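Local coordinates for Low molecular weight heat shock protein (Xanthomonas axonopodis pv. citri, PDB 3GLA) that probably acts as a small heat-shock chaperone of the alpha-crystallin family, holding unfolding proteins in soluble form during stress, at residues B[3-8]-B[66-71]; B[14-19]-B[94-99]; B[20-25]-B[88-93]; B[32-37]-B[76-81]. All coordinates share one frame; numbering follows the deposited sequence.

Contact 1 (B[3-8]-B[66-71]). With PO4 (phosphate ion), chain D.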
loop_
_atom_site.group_PDB
_atom_site.type_symbol
_atom_site.label_atom_id
_atom_site.label_comp_id
_atom_site.label_asym_id
_atom_site.label_seq_id
_atom_site.Cartn_x
_atom_site.Cartn_y
_atom_site.Cartn_z
ATOM N N TRP B 3 -2.016 11.049 -6.156
ATOM C CA TRP B 3 -1.855 10.000 -5.275
ATOM C C TRP B 3 -0.933 10.744 -4.233
ATOM O O TRP B 3 0.103 11.350 -4.590
ATOM C CB TRP B 3 -1.124 8.863 -5.922
ATOM C CG TRP B 3 -0.755 7.702 -5.067
ATOM C CD1 TRP B 3 -1.354 7.266 -3.838
ATOM C CD2 TRP B 3 0.189 6.738 -5.411
ATOM N NE1 TRP B 3 -0.737 6.127 -3.443
ATOM C CE2 TRP B 3 0.154 5.726 -4.376
ATOM C CE3 TRP B 3 1.026 6.588 -6.455
ATOM C CZ2 TRP B 3 0.949 4.688 -4.357
ATOM C CZ3 TRP B 3 1.870 5.468 -6.434
ATOM C CH2 TRP B 3 1.810 4.531 -5.391
ATOM N N VAL B 4 -1.309 10.653 -2.967
ATOM C CA VAL B 4 -0.440 11.099 -1.901
ATOM C C VAL B 4 -0.286 9.857 -1.016
ATOM O O VAL B 4 -1.078 9.603 -0.145
ATOM C CB VAL B 4 -1.143 12.208 -1.121
ATOM C CG1 VAL B 4 -0.260 12.663 -0.007
ATOM C CG2 VAL B 4 -1.380 13.429 -2.050
ATOM N N PRO B 5 0.775 9.110 -1.224
ATOM C CA PRO B 5 0.957 7.882 -0.516
ATOM C C PRO B 5 1.195 8.218 0.951
ATOM O O PRO B 5 1.962 9.067 1.268
ATOM C CB PRO B 5 2.234 7.261 -1.102
ATOM C CG PRO B 5 2.596 8.137 -2.181
ATOM C CD PRO B 5 1.744 9.308 -2.306
ATOM N N ARG B 6 0.548 7.480 1.812
ATOM C CA ARG B 6 0.668 7.761 3.247
ATOM C C ARG B 6 1.936 7.281 3.842
ATOM O O ARG B 6 2.462 6.254 3.430
ATOM C CB ARG B 6 -0.489 7.052 3.964
ATOM C CG ARG B 6 -1.816 7.851 3.600
ATOM C CD ARG B 6 -2.997 7.000 4.097
ATOM N NE ARG B 6 -4.134 7.868 3.877
ATOM C CZ ARG B 6 -4.631 8.711 4.742
ATOM N NH1 ARG B 6 -4.214 8.859 5.946
ATOM N NH2 ARG B 6 -5.666 9.449 4.285
ATOM N N VAL B 7 2.475 8.045 4.769
ATOM C CA VAL B 7 3.809 7.766 5.333
ATOM C C VAL B 7 3.701 7.913 6.845
ATOM O O VAL B 7 2.912 8.756 7.381
ATOM C CB VAL B 7 4.687 8.868 4.837
ATOM C CG1 VAL B 7 5.918 8.973 5.606
ATOM C CG2 VAL B 7 4.940 8.609 3.318
ATOM N N ASP B 8 4.368 7.059 7.502
ATOM C CA ASP B 8 4.596 7.336 8.944
ATOM C C ASP B 8 6.056 7.629 9.106
ATOM O O ASP B 8 6.918 7.073 8.368
ATOM C CB ASP B 8 4.339 6.078 9.753
ATOM C CG ASP B 8 2.910 5.617 9.685
ATOM O OD1 ASP B 8 2.052 6.379 9.312
ATOM O OD2 ASP B 8 2.735 4.398 9.993
ATOM N N PHE B 66 3.705 10.478 -7.786
ATOM C CA PHE B 66 3.617 11.040 -6.456
ATOM C C PHE B 66 5.008 11.630 -6.147
ATOM O O PHE B 66 5.992 11.275 -6.767
ATOM C CB PHE B 66 3.340 9.945 -5.370
ATOM C CG PHE B 66 4.390 8.930 -5.269
ATOM C CD1 PHE B 66 5.425 9.104 -4.310
ATOM C CD2 PHE B 66 4.369 7.798 -6.096
ATOM C CE1 PHE B 66 6.410 8.141 -4.150
ATOM C CE2 PHE B 66 5.407 6.807 -5.969
ATOM C CZ PHE B 66 6.427 7.020 -4.962
ATOM N N HIS B 67 5.002 12.574 -5.226
ATOM C CA HIS B 67 6.249 13.122 -4.751
ATOM C C HIS B 67 5.941 13.793 -3.467
ATOM O O HIS B 67 5.098 14.678 -3.387
ATOM C CB HIS B 67 6.626 14.133 -5.782
ATOM C CG HIS B 67 7.904 14.796 -5.528
ATOM N ND1 HIS B 67 8.781 14.453 -4.519
ATOM C CD2 HIS B 67 8.532 15.755 -6.257
ATOM C CE1 HIS B 67 9.870 15.226 -4.595
ATOM N NE2 HIS B 67 9.742 16.000 -5.636
ATOM N N ARG B 68 6.524 13.285 -2.435
ATOM C CA ARG B 68 6.287 13.876 -1.146
ATOM C C ARG B 68 7.723 14.170 -0.639
ATOM O O ARG B 68 8.695 13.483 -0.930
ATOM C CB ARG B 68 5.666 12.896 -0.193
ATOM C CG ARG B 68 4.248 12.551 -0.795
ATOM C CD ARG B 68 3.346 11.941 0.294
ATOM N NE ARG B 68 2.973 12.907 1.286
ATOM C CZ ARG B 68 2.521 12.522 2.491
ATOM N NH1 ARG B 68 2.501 11.230 2.866
ATOM N NH2 ARG B 68 2.190 13.448 3.347
ATOM N N ARG B 69 7.702 15.201 0.174
ATOM C CA ARG B 69 8.942 15.717 0.824
ATOM C C ARG B 69 8.700 15.802 2.247
ATOM O O ARG B 69 7.619 16.228 2.754
ATOM C CB ARG B 69 9.216 17.120 0.249
ATOM C CG ARG B 69 9.598 17.107 -1.209
ATOM C CD ARG B 69 9.726 18.627 -1.891
ATOM N NE ARG B 69 8.516 18.751 -2.626
ATOM C CZ ARG B 69 8.295 18.730 -3.915
ATOM N NH1 ARG B 69 9.230 18.854 -4.852
ATOM N NH2 ARG B 69 7.043 18.712 -4.252
ATOM N N PHE B 70 9.717 15.432 3.015
ATOM C CA PHE B 70 9.605 15.458 4.440
ATOM C C PHE B 70 10.876 16.119 4.998
ATOM O O PHE B 70 11.927 15.498 5.035
ATOM C CB PHE B 70 9.450 14.132 5.070
ATOM C CG PHE B 70 8.259 13.377 4.488
ATOM C CD1 PHE B 70 8.426 12.611 3.331
ATOM C CD2 PHE B 70 6.987 13.672 4.925
ATOM C CE1 PHE B 70 7.350 11.955 2.744
ATOM C CE2 PHE B 70 5.859 13.033 4.313
ATOM C CZ PHE B 70 6.076 12.167 3.227
ATOM N N ALA B 71 10.761 17.346 5.447
ATOM C CA ALA B 71 11.914 17.927 6.150
ATOM C C ALA B 71 12.115 17.110 7.427
ATOM O O ALA B 71 11.204 16.799 8.167
ATOM C CB ALA B 71 11.493 19.387 6.552
HETATM P P PO4 D . -6.113 7.896 0.609
HETATM O O1 PO4 D . -6.411 8.784 -0.485
HETATM O O2 PO4 D . -6.050 6.389 0.054
HETATM O O3 PO4 D . -4.706 8.136 1.155
HETATM O O4 PO4 D . -7.040 7.768 1.726
HETATM O O HOH W 1 2.431 12.748 -3.805
#
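The ring of Phe66 turns its edge to the six-membered ring of Trp3 in a T-shaped stack, with centroids 5.0 Å apart and planes at 73°; Phe66 CD2 comes within 3.4 Å of Trp3 CZ3. With CG set between the backbone N and the carbonyl carbon (chi1 62°), the Phe66 side chain also crosses that of Pro5 at about a right angle, and Pro5 CD lies 3.5 Å from Phe66 CB. A water joins the backbones here, donating to Trp3 O and accepting from His67 N. Further along, the guanidinium of Arg68 is sandwiched: Val4 CG1 sits 3.5 Å above one face, off-centre, while CZ of Phe70 stands over the centre of the other. Arg68 NH1 donates to Pro5 O at 2.7 Å, through a bent bond (134°), and forms a salt bridge with Glu60 of the second subunit. Val7 closes the row, its CG2 3.7 Å from Phe70 CZ. Arg6 heads away from strand 64-71, and its NE binds a phosphate ion, probably from the crystallisation liquor, at O3 (2.8 Å); the same ion is held by Arg6 NE of the second subunit. Trp3, Pro5 and Val7 thus pack the segment leading into strand 7-11 against strand 64-71 of the other sheet, beside the dimer interface, as expected of the beta-sandwich of the alpha-crystallin domain.

Contact 2 (B[14-19]-B[94-99])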
loop_
_atom_site.group_PDB
_atom_site.type_symbol
_atom_site.label_atom_id
_atom_site.label_comp_id
_atom_site.label_asym_id
_atom_site.label_seq_id
_atom_site.Cartn_x
_atom_site.Cartn_y
_atom_site.Cartn_z
ATOM N N ASN B 14 18.855 6.117 17.179
ATOM C CA ASN B 14 19.933 6.291 16.175
ATOM C C ASN B 14 19.491 6.640 14.750
ATOM O O ASN B 14 20.335 6.839 13.866
ATOM C CB ASN B 14 20.657 4.951 16.001
ATOM C CG ASN B 14 21.337 4.513 17.250
ATOM O OD1 ASN B 14 21.274 3.315 17.625
ATOM N ND2 ASN B 14 21.929 5.485 17.956
ATOM N N HIS B 15 18.172 6.653 14.497
ATOM C CA HIS B 15 17.735 6.704 13.095
ATOM C C HIS B 15 16.354 7.336 13.082
ATOM O O HIS B 15 15.626 7.355 14.113
ATOM C CB HIS B 15 17.450 5.335 12.519
ATOM C CG HIS B 15 18.618 4.455 12.401
ATOM N ND1 HIS B 15 19.378 4.356 11.242
ATOM C CD2 HIS B 15 19.134 3.568 13.285
ATOM C CE1 HIS B 15 20.343 3.478 11.444
ATOM N NE2 HIS B 15 20.221 2.986 12.672
ATOM N N PHE B 16 16.077 7.950 11.956
ATOM C CA PHE B 16 14.636 8.181 11.653
ATOM C C PHE B 16 14.205 7.016 10.730
ATOM O O PHE B 16 15.042 6.432 10.009
ATOM C CB PHE B 16 14.551 9.389 10.907
ATOM C CG PHE B 16 14.863 10.572 11.743
ATOM C CD1 PHE B 16 16.182 11.021 11.842
ATOM C CD2 PHE B 16 13.853 11.187 12.500
ATOM C CE1 PHE B 16 16.507 12.127 12.631
ATOM C CE2 PHE B 16 14.131 12.337 13.310
ATOM C CZ PHE B 16 15.492 12.803 13.391
ATOM N N VAL B 17 12.908 6.697 10.748
ATOM C CA VAL B 17 12.487 5.652 9.859
ATOM C C VAL B 17 11.211 6.234 9.198
ATOM O O VAL B 17 10.338 6.791 9.894
ATOM C CB VAL B 17 12.088 4.398 10.529
ATOM C CG1 VAL B 17 11.667 3.333 9.520
ATOM C CG2 VAL B 17 13.256 3.784 11.484
ATOM N N LEU B 18 11.161 6.153 7.870
ATOM C CA LEU B 18 9.943 6.557 7.204
ATOM C C LEU B 18 9.355 5.334 6.598
ATOM O O LEU B 18 10.064 4.510 6.001
ATOM C CB LEU B 18 10.266 7.555 6.167
ATOM C CG LEU B 18 9.079 8.130 5.403
ATOM C CD1 LEU B 18 9.425 9.657 4.947
ATOM C CD2 LEU B 18 8.711 7.151 4.177
ATOM N N TYR B 19 8.046 5.166 6.786
ATOM C CA TYR B 19 7.405 3.975 6.222
ATOM C C TYR B 19 6.383 4.529 5.259
ATOM O O TYR B 19 5.621 5.425 5.610
ATOM C CB TYR B 19 6.617 3.239 7.299
ATOM C CG TYR B 19 7.442 2.804 8.468
ATOM C CD1 TYR B 19 8.062 1.583 8.470
ATOM C CD2 TYR B 19 7.559 3.648 9.568
ATOM C CE1 TYR B 19 8.834 1.172 9.605
ATOM C CE2 TYR B 19 8.261 3.264 10.651
ATOM C CZ TYR B 19 8.865 2.026 10.647
ATOM O OH TYR B 19 9.645 1.740 11.776
ATOM N N ILE B 94 17.083 6.540 8.075
ATOM C CA ILE B 94 17.915 7.688 7.902
ATOM C C ILE B 94 18.677 7.799 9.228
ATOM O O ILE B 94 18.140 8.070 10.255
ATOM C CB ILE B 94 17.166 8.924 7.736
ATOM C CG1 ILE B 94 16.196 8.847 6.496
ATOM C CG2 ILE B 94 18.091 10.133 7.452
ATOM C CD1 ILE B 94 14.749 8.496 7.064
ATOM N N PRO B 95 19.985 7.550 9.170
ATOM C CA PRO B 95 20.685 7.562 10.459
ATOM C C PRO B 95 20.849 8.933 10.937
ATOM O O PRO B 95 20.787 9.909 10.187
ATOM C CB PRO B 95 22.082 6.988 10.072
ATOM C CG PRO B 95 22.229 7.222 8.629
ATOM C CD PRO B 95 20.817 7.198 7.998
ATOM N N LYS B 96 21.073 9.062 12.271
ATOM C CA LYS B 96 21.366 10.371 12.786
ATOM C C LYS B 96 22.885 10.603 12.799
ATOM O O LYS B 96 23.607 9.641 12.858
ATOM C CB LYS B 96 20.886 10.484 14.223
ATOM C CG LYS B 96 19.371 10.512 14.280
ATOM C CD LYS B 96 19.020 10.407 15.760
ATOM C CE LYS B 96 17.532 10.637 15.906
ATOM N NZ LYS B 96 17.166 10.683 17.351
ATOM N N ARG B 97 23.194 11.843 12.683
ATOM C CA ARG B 97 24.612 12.395 12.714
ATOM C C ARG B 97 25.033 12.188 14.133
ATOM O O ARG B 97 24.277 12.450 15.114
ATOM C CB ARG B 97 24.662 13.806 12.378
ATOM C CG ARG B 97 24.181 14.112 10.883
ATOM C CD ARG B 97 24.309 15.447 10.507
ATOM N NE ARG B 97 24.027 15.371 9.077
ATOM C CZ ARG B 97 24.918 15.161 8.074
ATOM N NH1 ARG B 97 24.435 15.092 6.795
ATOM N NH2 ARG B 97 26.273 15.110 8.270
ATOM N N PRO B 98 26.290 11.821 14.322
ATOM C CA PRO B 98 26.775 11.871 15.706
ATOM C C PRO B 98 26.581 13.308 16.247
ATOM O O PRO B 98 26.791 14.315 15.560
ATOM C CB PRO B 98 28.313 11.584 15.553
ATOM C CG PRO B 98 28.343 10.744 14.265
ATOM C CD PRO B 98 27.299 11.333 13.350
ATOM N N ALA B 99 26.451 13.389 17.568
ATOM C CA ALA B 99 26.337 14.761 18.237
ATOM C C ALA B 99 27.537 15.616 17.991
ATOM O O ALA B 99 28.617 15.110 17.958
ATOM C CB ALA B 99 26.175 14.566 19.654
HETATM O O HOH W 2 23.095 6.678 14.002
#
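Ile94, Phe16 and Lys96 bury the most surface here. Phe16 and Ile94 form an antiparallel hydrogen-bonded pair: Phe16 N donates to Ile94 O at 2.7 Å, and Ile94 N returns a bond to Phe16 O at 2.8 Å. Their side chains emerge on the same face, where Ile94 CD1 folds back to 4.0 Å from Phe16 CB and lies closer still to the backbone, 3.6 Å from Phe16 O. Lys96 extends the register beyond the strand, its N bonded to Asn14 O from well above the carbonyl plane. A water donates to that oxygen and, less closely, to Lys96 O. The extended Lys96 chain crosses the Phe16 side chain at about a right angle, with CG and CE both 3.7 Å from Phe16 CE1. Its ammonium forms a salt bridge with Glu11, and 5.3 Å from the Phe16 ring centroid Lys96 NZ adds at most a weak cation-pi attraction. On the other face His15 pairs with Pro95, their CA atoms 4.0 Å apart, and His15 N is buried without a partner in the model. Backbone bonds supply the polar grip; the lysine gives its methylenes to the ring and its charge to Glu11 at the end of strand 7-11.

Contact 3 (B[20-25]-B[88-93])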
loop_
_atom_site.group_PDB
_atom_site.type_symbol
_atom_site.label_atom_id
_atom_site.label_comp_id
_atom_site.label_asym_id
_atom_site.label_seq_id
_atom_site.Cartn_x
_atom_site.Cartn_y
_atom_site.Cartn_z
ATOM N N ALA B 20 6.458 4.106 3.984
ATOM C CA ALA B 20 5.558 4.684 3.029
ATOM C C ALA B 20 4.729 3.576 2.430
ATOM O O ALA B 20 5.238 2.542 2.001
ATOM C CB ALA B 20 6.379 5.362 1.939
ATOM N N ASP B 21 3.473 3.818 2.327
ATOM C CA ASP B 21 2.628 2.821 1.691
ATOM C C ASP B 21 2.634 3.169 0.205
ATOM O O ASP B 21 1.976 4.104 -0.288
ATOM C CB ASP B 21 1.230 3.022 2.232
ATOM C CG ASP B 21 1.009 2.230 3.516
ATOM O OD1 ASP B 21 1.939 1.571 3.963
ATOM O OD2 ASP B 21 -0.097 2.414 4.063
ATOM N N LEU B 22 3.359 2.299 -0.498
ATOM C CA LEU B 22 3.508 2.476 -1.956
ATOM C C LEU B 22 3.127 1.196 -2.631
ATOM O O LEU B 22 3.927 0.615 -3.354
ATOM C CB LEU B 22 4.989 2.876 -2.233
ATOM C CG LEU B 22 5.196 4.374 -1.723
ATOM C CD1 LEU B 22 6.734 4.492 -1.738
ATOM C CD2 LEU B 22 4.492 5.292 -2.625
ATOM N N PRO B 23 1.868 0.801 -2.468
ATOM C CA PRO B 23 1.513 -0.491 -3.085
ATOM C C PRO B 23 1.539 -0.396 -4.603
ATOM O O PRO B 23 1.387 0.631 -5.215
ATOM C CB PRO B 23 0.092 -0.691 -2.606
ATOM C CG PRO B 23 -0.547 0.730 -2.407
ATOM C CD PRO B 23 0.729 1.430 -1.771
ATOM N N GLY B 24 2.030 -1.491 -5.173
ATOM C CA GLY B 24 1.890 -1.598 -6.625
ATOM C C GLY B 24 3.102 -1.036 -7.358
ATOM O O GLY B 24 2.995 -0.794 -8.586
ATOM N N ILE B 25 4.181 -0.780 -6.620
ATOM C CA ILE B 25 5.432 -0.271 -7.197
ATOM C C ILE B 25 6.496 -1.119 -6.730
ATOM O O ILE B 25 6.687 -1.394 -5.582
ATOM C CB ILE B 25 5.733 1.167 -6.718
ATOM C CG1 ILE B 25 4.640 2.032 -7.109
ATOM C CG2 ILE B 25 6.960 1.662 -7.582
ATOM C CD1 ILE B 25 4.887 3.546 -6.695
ATOM N N GLY B 88 4.774 -3.639 -0.623
ATOM C CA GLY B 88 4.234 -2.315 -0.966
ATOM C C GLY B 88 4.625 -1.281 0.039
ATOM O O GLY B 88 4.162 -0.178 -0.133
ATOM N N VAL B 89 5.309 -1.632 1.118
ATOM C CA VAL B 89 5.694 -0.593 2.055
ATOM C C VAL B 89 7.135 -0.382 1.844
ATOM O O VAL B 89 7.973 -1.319 1.768
ATOM C CB VAL B 89 5.474 -1.044 3.533
ATOM C CG1 VAL B 89 6.135 -0.043 4.462
ATOM C CG2 VAL B 89 3.991 -1.207 3.771
ATOM N N LEU B 90 7.486 0.863 1.744
ATOM C CA LEU B 90 8.953 1.148 1.618
ATOM C C LEU B 90 9.385 1.684 2.942
ATOM O O LEU B 90 8.709 2.575 3.481
ATOM C CB LEU B 90 9.125 2.231 0.558
ATOM C CG LEU B 90 10.648 2.586 0.357
ATOM C CD1 LEU B 90 11.325 1.436 -0.288
ATOM C CD2 LEU B 90 10.759 3.778 -0.568
ATOM N N GLU B 91 10.465 1.143 3.474
ATOM C CA GLU B 91 10.909 1.632 4.786
ATOM C C GLU B 91 12.215 2.275 4.535
ATOM O O GLU B 91 13.148 1.651 3.934
ATOM C CB GLU B 91 11.027 0.442 5.664
ATOM C CG GLU B 91 11.673 0.892 7.055
ATOM C CD GLU B 91 11.717 -0.267 8.026
ATOM O OE1 GLU B 91 12.631 -0.231 8.873
ATOM O OE2 GLU B 91 10.921 -1.174 7.907
ATOM N N ILE B 92 12.296 3.539 4.876
ATOM C CA ILE B 92 13.512 4.300 4.606
ATOM C C ILE B 92 14.122 4.554 5.947
ATOM O O ILE B 92 13.438 5.052 6.862
ATOM C CB ILE B 92 13.148 5.594 4.042
ATOM C CG1 ILE B 92 12.483 5.330 2.638
ATOM C CG2 ILE B 92 14.427 6.405 3.769
ATOM C CD1 ILE B 92 11.947 6.588 2.015
ATOM N N ARG B 93 15.447 4.260 6.077
ATOM C CA ARG B 93 16.063 4.499 7.384
ATOM C C ARG B 93 17.074 5.553 7.181
ATOM O O ARG B 93 17.848 5.559 6.225
ATOM C CB ARG B 93 16.733 3.244 7.926
ATOM C CG ARG B 93 15.735 2.154 8.178
ATOM C CD ARG B 93 16.311 1.044 9.036
ATOM N NE ARG B 93 15.222 0.624 9.880
ATOM C CZ ARG B 93 15.212 0.772 11.193
ATOM N NH1 ARG B 93 14.140 0.380 11.881
ATOM N NH2 ARG B 93 16.265 1.292 11.827
#
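Just past strand 15-21, Leu22 sets its CB 3.8 Å from Gly88 O, the oxygen that its own backbone N grips at 2.6 Å almost head-on to the carbonyl. CG lies anti to the carbonyl carbon (chi1 -72°), and from it the two methyls part. CD1 reaches Leu90 CB at 4.0 Å, the two leucines meeting at a slant, while CD2 is turned to the ring of Pro5. Behind this side chain the strands are joined by a hydrogen-bonded pair, Ala20 N to Leu90 O and Leu90 N to Ala20 O. The next pair, Asp21 with Val89, points to the other face: the side chains run side by side, with Asp21 OD1 3.5 Å from Val89 CG2, and the carboxylate forms a salt bridge with Arg45 of the second subunit. Where the strands part, Pro23 CA comes 3.9 Å from Gly88 CA, an approach made possible by the missing side chain. Leu22 to Ile25 then form a type II turn. Leu22 and Leu90 face the interior of the sandwich, near Ile30 and Ala83 respectively. Strands 15-21 and 89-95 are the inner pair of their four-stranded sheet, flanked by 7-11 and 82-86.

Contact 4 (B[32-37]-B[76-81])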
loop_
_atom_site.group_PDB
_atom_site.type_symbol
_atom_site.label_atom_id
_atom_site.label_comp_id
_atom_site.label_asym_id
_atom_site.label_seq_id
_atom_site.Cartn_x
_atom_site.Cartn_y
_atom_site.Cartn_z
ATOM N N VAL B 32 14.241 7.717 -3.869
ATOM C CA VAL B 32 14.378 8.307 -2.541
ATOM C C VAL B 32 15.570 9.190 -2.625
ATOM O O VAL B 32 16.608 8.714 -3.090
ATOM C CB VAL B 32 14.639 7.241 -1.567
ATOM C CG1 VAL B 32 14.742 7.715 -0.175
ATOM C CG2 VAL B 32 13.437 6.251 -1.570
ATOM N N GLN B 33 15.443 10.412 -2.152
ATOM C CA GLN B 33 16.588 11.369 -2.172
ATOM C C GLN B 33 16.441 12.203 -0.963
ATOM O O GLN B 33 15.323 12.408 -0.432
ATOM C CB GLN B 33 16.408 12.290 -3.374
ATOM C CG GLN B 33 16.494 11.550 -4.604
ATOM C CD GLN B 33 16.808 12.463 -5.760
ATOM O OE1 GLN B 33 17.440 12.030 -6.724
ATOM N NE2 GLN B 33 16.400 13.732 -5.662
ATOM N N MET B 34 17.562 12.669 -0.389
ATOM C CA MET B 34 17.445 13.573 0.702
ATOM C C MET B 34 18.481 14.649 0.416
ATOM O O MET B 34 19.648 14.322 0.126
ATOM C CB MET B 34 17.678 12.861 2.021
ATOM C CG MET B 34 17.401 13.751 3.206
ATOM S SD MET B 34 17.503 12.947 4.638
ATOM C CE MET B 34 17.561 14.336 5.746
ATOM N N ASP B 35 18.079 15.877 0.441
ATOM C CA ASP B 35 19.003 16.972 0.119
ATOM C C ASP B 35 18.502 18.109 1.032
ATOM O O ASP B 35 17.336 18.254 1.277
ATOM C CB ASP B 35 18.912 17.354 -1.355
ATOM C CG ASP B 35 20.069 18.362 -1.812
ATOM O OD1 ASP B 35 21.242 18.291 -1.304
ATOM O OD2 ASP B 35 19.770 19.250 -2.671
ATOM N N LYS B 36 19.413 18.893 1.622
ATOM C CA LYS B 36 19.002 20.037 2.434
ATOM C C LYS B 36 18.070 19.682 3.565
ATOM O O LYS B 36 17.184 20.512 3.944
ATOM C CB LYS B 36 18.344 21.115 1.540
ATOM C CG LYS B 36 19.297 21.803 0.544
ATOM C CD LYS B 36 18.628 22.481 -0.658
ATOM C CE LYS B 36 19.745 22.868 -1.672
ATOM N NZ LYS B 36 19.296 22.991 -3.105
ATOM N N GLY B 37 18.237 18.496 4.127
ATOM C CA GLY B 37 17.484 18.071 5.314
ATOM C C GLY B 37 16.062 17.631 4.895
ATOM O O GLY B 37 15.307 17.298 5.745
ATOM N N ALA B 76 19.292 14.352 11.130
ATOM C CA ALA B 76 19.187 13.195 10.224
ATOM C C ALA B 76 20.346 13.303 9.243
ATOM O O ALA B 76 20.639 14.355 8.728
ATOM C CB ALA B 76 17.798 13.344 9.442
ATOM N N ASP B 77 20.909 12.181 8.900
ATOM C CA ASP B 77 22.056 12.232 7.974
ATOM C C ASP B 77 21.662 11.655 6.603
ATOM O O ASP B 77 21.538 10.470 6.478
ATOM C CB ASP B 77 23.033 11.268 8.618
ATOM C CG ASP B 77 24.387 11.256 7.893
ATOM O OD1 ASP B 77 25.295 10.646 8.508
ATOM O OD2 ASP B 77 24.513 11.777 6.782
ATOM N N ALA B 78 21.525 12.554 5.650
ATOM C CA ALA B 78 21.062 12.251 4.308
ATOM C C ALA B 78 21.953 11.254 3.651
ATOM O O ALA B 78 21.515 10.343 3.001
ATOM C CB ALA B 78 21.044 13.543 3.505
ATOM N N ASP B 79 23.220 11.303 4.020
ATOM C CA ASP B 79 24.122 10.436 3.269
ATOM C C ASP B 79 24.021 9.006 3.594
ATOM O O ASP B 79 24.607 8.175 2.834
ATOM C CB ASP B 79 25.593 10.961 3.537
ATOM C CG ASP B 79 25.784 12.328 3.038
ATOM O OD1 ASP B 79 26.775 13.039 3.397
ATOM O OD2 ASP B 79 25.040 12.879 2.140
ATOM N N GLY B 80 23.396 8.625 4.701
ATOM C CA GLY B 80 23.347 7.298 5.172
ATOM C C GLY B 80 22.066 6.559 4.914
ATOM O O GLY B 80 21.827 5.524 5.435
ATOM N N ILE B 81 21.233 7.203 4.102
ATOM C CA ILE B 81 19.899 6.568 3.972
ATOM C C ILE B 81 19.959 5.234 3.360
ATOM O O ILE B 81 20.786 4.992 2.442
ATOM C CB ILE B 81 19.102 7.452 3.067
ATOM C CG1 ILE B 81 18.687 8.681 3.832
ATOM C CG2 ILE B 81 17.741 6.694 2.607
ATOM C CD1 ILE B 81 18.158 9.697 2.874
#
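Met34 spans the 76-81 loop with its whole length, its successive atoms meeting Ile81, Ala78 and Ala76. CB presses on Ile81 CD1 at 3.3 Å, tighter than ordinary van der Waals contact; CG lies 3.7 Å from Ala78 CB; SD rests 3.6 Å from Ala78 CA; and CE ends 3.8 Å from Ala76 CB. The reach follows from a fully extended chain, with CG anti to the backbone N (chi1 -173°). Ile81 crosses Met34 at about a right angle, and its CG2 meets Val32 CG1 at 4.2 Å. Strand 31-35 is an edge strand of one sheet of the alpha-crystallin sandwich, and Ile81 leads into 82-86, an edge strand of the other. In relatives, the groove between the corresponding strands receives the hydrophobic C-terminal motif of a neighbouring subunit. No hydrogen bond joins the two segments; within the loop, Asp77 OD2 takes the N-H of Asp79 at 3.1 Å from above the carboxylate plane, making an Asx turn, and Asp77 O accepts from Gly80 N across the short 3-10 turn. Asp77 is tied in turn by a backbone bond to Pro95, while Leu39 packs against Val32, Met34 and Ile81, and Ile92 against Val32 and Ile81.

In the fold
From the N terminus, residues 3-8 lead into strand 7-11 and are met again only by residues 66-71, so contact 1 ties the start of the four-stranded sheet to the three-stranded one. Strand 15-21 follows and meets strand 89-95 twice: contact 2 closes the widest loop near the C terminus, and contact 3 is nested inside it. Within both lies contact 4, bridging strand 31-35 and the loop before 82-86. Contact 1 crosses the other three. Leu18 O with Ile92 N links contacts 2 and 3, Pro95 O with Asp77 N links 2 and 4, and Arg6 O with Asp21 N joins 1 to 3 where both border the second subunit.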